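Local coordinates for Serine/threonine protein phosphatase Stp1 (Streptococcus agalactiae, PDB 2PK0) that removes phosphate from serine and threonine residues of proteins, as a magnesium-binding phosphatase of the PP2C family, at residues 8-13 with 239-244. Numbering follows the deposited sequence.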
loop_
_atom_site.group_PDB
_atom_site.type_symbol
_atom_site.label_atom_id
_atom_site.label_comp_id
_atom_site.label_asym_id
_atom_site.label_seq_id
_atom_site.Cartn_x
_atom_site.Cartn_y
_atom_site.Cartn_z
ATOM N N ILE A 8 8.628 -8.739 9.584
ATOM C CA ILE A 8 8.313 -7.726 8.573
ATOM C C ILE A 8 9.514 -7.460 7.649
ATOM O O ILE A 8 10.637 -7.298 8.124
ATOM C CB ILE A 8 7.899 -6.403 9.248
ATOM C CG1 ILE A 8 6.672 -6.601 10.138
ATOM C CG2 ILE A 8 7.626 -5.295 8.219
ATOM C CD1 ILE A 8 6.271 -5.290 10.911
ATOM N N SER A 9 9.282 -7.399 6.340
ATOM C CA SER A 9 10.339 -7.042 5.390
ATOM C C SER A 9 9.912 -5.892 4.457
ATOM O O SER A 9 8.892 -5.997 3.772
ATOM C CB SER A 9 10.705 -8.266 4.559
ATOM O OG SER A 9 11.824 -8.036 3.731
ATOM N N LEU A 10 10.703 -4.811 4.422
ATOM C CA LEU A 10 10.410 -3.655 3.566
ATOM C C LEU A 10 11.436 -3.548 2.442
ATOM O O LEU A 10 12.614 -3.754 2.672
ATOM C CB LEU A 10 10.435 -2.362 4.384
ATOM C CG LEU A 10 9.552 -2.183 5.630
ATOM C CD1 LEU A 10 9.723 -0.799 6.143
ATOM C CD2 LEU A 10 8.083 -2.420 5.381
ATOM N N LEU A 11 10.997 -3.236 1.226
ATOM C CA LEU A 11 11.927 -3.006 0.123
ATOM C C LEU A 11 11.334 -2.029 -0.874
ATOM O O LEU A 11 10.143 -2.118 -1.214
ATOM C CB LEU A 11 12.297 -4.315 -0.618
ATOM C CG LEU A 11 13.432 -4.229 -1.679
ATOM C CD1 LEU A 11 14.747 -3.711 -1.069
ATOM C CD2 LEU A 11 13.693 -5.530 -2.398
ATOM N N THR A 12 12.159 -1.103 -1.349
ATOM C CA THR A 12 11.764 -0.282 -2.483
ATOM C C THR A 12 12.806 -0.348 -3.592
ATOM O O THR A 12 13.994 -0.521 -3.322
ATOM C CB THR A 12 11.467 1.199 -2.103
ATOM O OG1 THR A 12 10.947 1.866 -3.255
ATOM C CG2 THR A 12 12.726 1.931 -1.639
ATOM N N ASP A 13 12.343 -0.233 -4.835
ATOM C CA ASP A 13 13.206 -0.219 -6.011
ATOM C C ASP A 13 12.697 0.785 -7.029
ATOM O O ASP A 13 11.487 0.943 -7.221
ATOM C CB ASP A 13 13.296 -1.598 -6.668
ATOM C CG ASP A 13 14.440 -1.688 -7.662
ATOM O OD1 ASP A 13 15.546 -2.099 -7.262
ATOM O OD2 ASP A 13 14.259 -1.324 -8.838
ATOM N N THR A 239 7.506 -1.281 -4.857
ATOM C CA THR A 239 7.658 -1.072 -3.417
ATOM C C THR A 239 6.798 -2.074 -2.686
ATOM O O THR A 239 5.609 -2.161 -2.960
ATOM C CB THR A 239 7.260 0.358 -3.028
ATOM O OG1 THR A 239 8.243 1.271 -3.545
ATOM C CG2 THR A 239 7.214 0.524 -1.532
ATOM N N VAL A 240 7.403 -2.876 -1.804
ATOM C CA VAL A 240 6.696 -3.999 -1.184
ATOM C C VAL A 240 6.957 -4.103 0.321
ATOM O O VAL A 240 8.106 -4.018 0.770
ATOM C CB VAL A 240 7.055 -5.373 -1.860
ATOM C CG1 VAL A 240 6.105 -6.468 -1.414
ATOM C CG2 VAL A 240 7.015 -5.291 -3.371
ATOM N N ALA A 241 5.891 -4.267 1.101
ATOM C CA ALA A 241 6.015 -4.731 2.484
ATOM C C ALA A 241 5.505 -6.155 2.590
ATOM O O ALA A 241 4.381 -6.460 2.165
ATOM C CB ALA A 241 5.238 -3.850 3.417
ATOM N N LEU A 242 6.321 -7.036 3.152
ATOM C CA LEU A 242 5.885 -8.409 3.388
ATOM C C LEU A 242 5.868 -8.672 4.867
ATOM O O LEU A 242 6.807 -8.286 5.560
ATOM C CB LEU A 242 6.824 -9.411 2.739
ATOM C CG LEU A 242 6.893 -9.504 1.223
ATOM C CD1 LEU A 242 8.123 -10.310 0.875
ATOM C CD2 LEU A 242 5.651 -10.159 0.666
ATOM N N VAL A 243 4.791 -9.302 5.345
ATOM C CA VAL A 243 4.699 -9.770 6.718
ATOM C C VAL A 243 4.458 -11.291 6.719
ATOM O O VAL A 243 3.485 -11.757 6.153
ATOM C CB VAL A 243 3.551 -9.089 7.494
ATOM C CG1 VAL A 243 3.644 -9.409 8.988
ATOM C CG2 VAL A 243 3.537 -7.578 7.259
ATOM N N TYR A 244 5.347 -12.055 7.351
ATOM C CA TYR A 244 5.189 -13.504 7.486
ATOM C C TYR A 244 4.763 -13.873 8.913
ATOM O O TYR A 244 5.332 -13.372 9.882
ATOM C CB TYR A 244 6.497 -14.216 7.120
ATOM C CG TYR A 244 6.478 -15.704 7.409
ATOM C CD1 TYR A 244 5.623 -16.559 6.709
ATOM C CD2 TYR A 244 7.316 -16.259 8.370
ATOM C CE1 TYR A 244 5.599 -17.909 6.960
ATOM C CE2 TYR A 244 7.286 -17.606 8.637
ATOM C CZ TYR A 244 6.426 -18.421 7.927
ATOM O OH TYR A 244 6.396 -19.763 8.189
#
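Ser-9 and Leu-242 hold each other through both backbone amides, Ser-9 N reaching Leu-242 O at 2.7 Å and Leu-242 N reaching Ser-9 O at 2.8 Å. Leu-11 and Val-240 repeat the exchange two residues on, and between these hydrogen-bonded pairs lies the non-hydrogen-bonded pair Leu-10 and Ala-241. Residues 8-13 and 239-244 are thus antiparallel neighbours, the axes of the two short segments at 168°, in one of the two sheets of the PP2C beta-sandwich. They illustrate how a fold is closed by its chain ends: the first strand pairs with the last, across more than 220 residues of sequence, and forms an outer strand of this sheet, while 239-244 is bonded on its other side to strand 191-195. Three of the four carbonyl oxygens also receive a CA-H...O contact, as where Ala-241 CA lies 3.4 Å from Ser-9 O.

Alternation of side chains gives the pair two faces. Ser-9, Leu-11, Val-240 and Leu-242 share the face on which helix 218-231 packs, where Ser-9 OG is hydrogen-bonded to Asp-219. Ile-8, Leu-10, Thr-12, Thr-239, Ala-241 and Val-243 share the other, which meets strands 23-29 and 35-43 of the second sheet. Here Leu-10 has CG anti to its carbonyl carbon (chi1 -56°) and CD1 as the extended branch (chi2 -176°), so that CD2 is the methyl turned across to Ala-241 CB, 3.7 Å away. Ile-8 CG1 meets Val-243 CG1 more loosely, at 4.3 Å.

Toward the magnesium site this apolar face turns polar. The Thr-12 and Thr-239 side chains run alongside each other in the same direction, and each hydroxyl has a second partner: Asn-21 for Thr-12, Asp-23 for Thr-239. The two are joined by a hydrogen bond of 2.8 Å from Thr-12 OG1 to Thr-239 OG1.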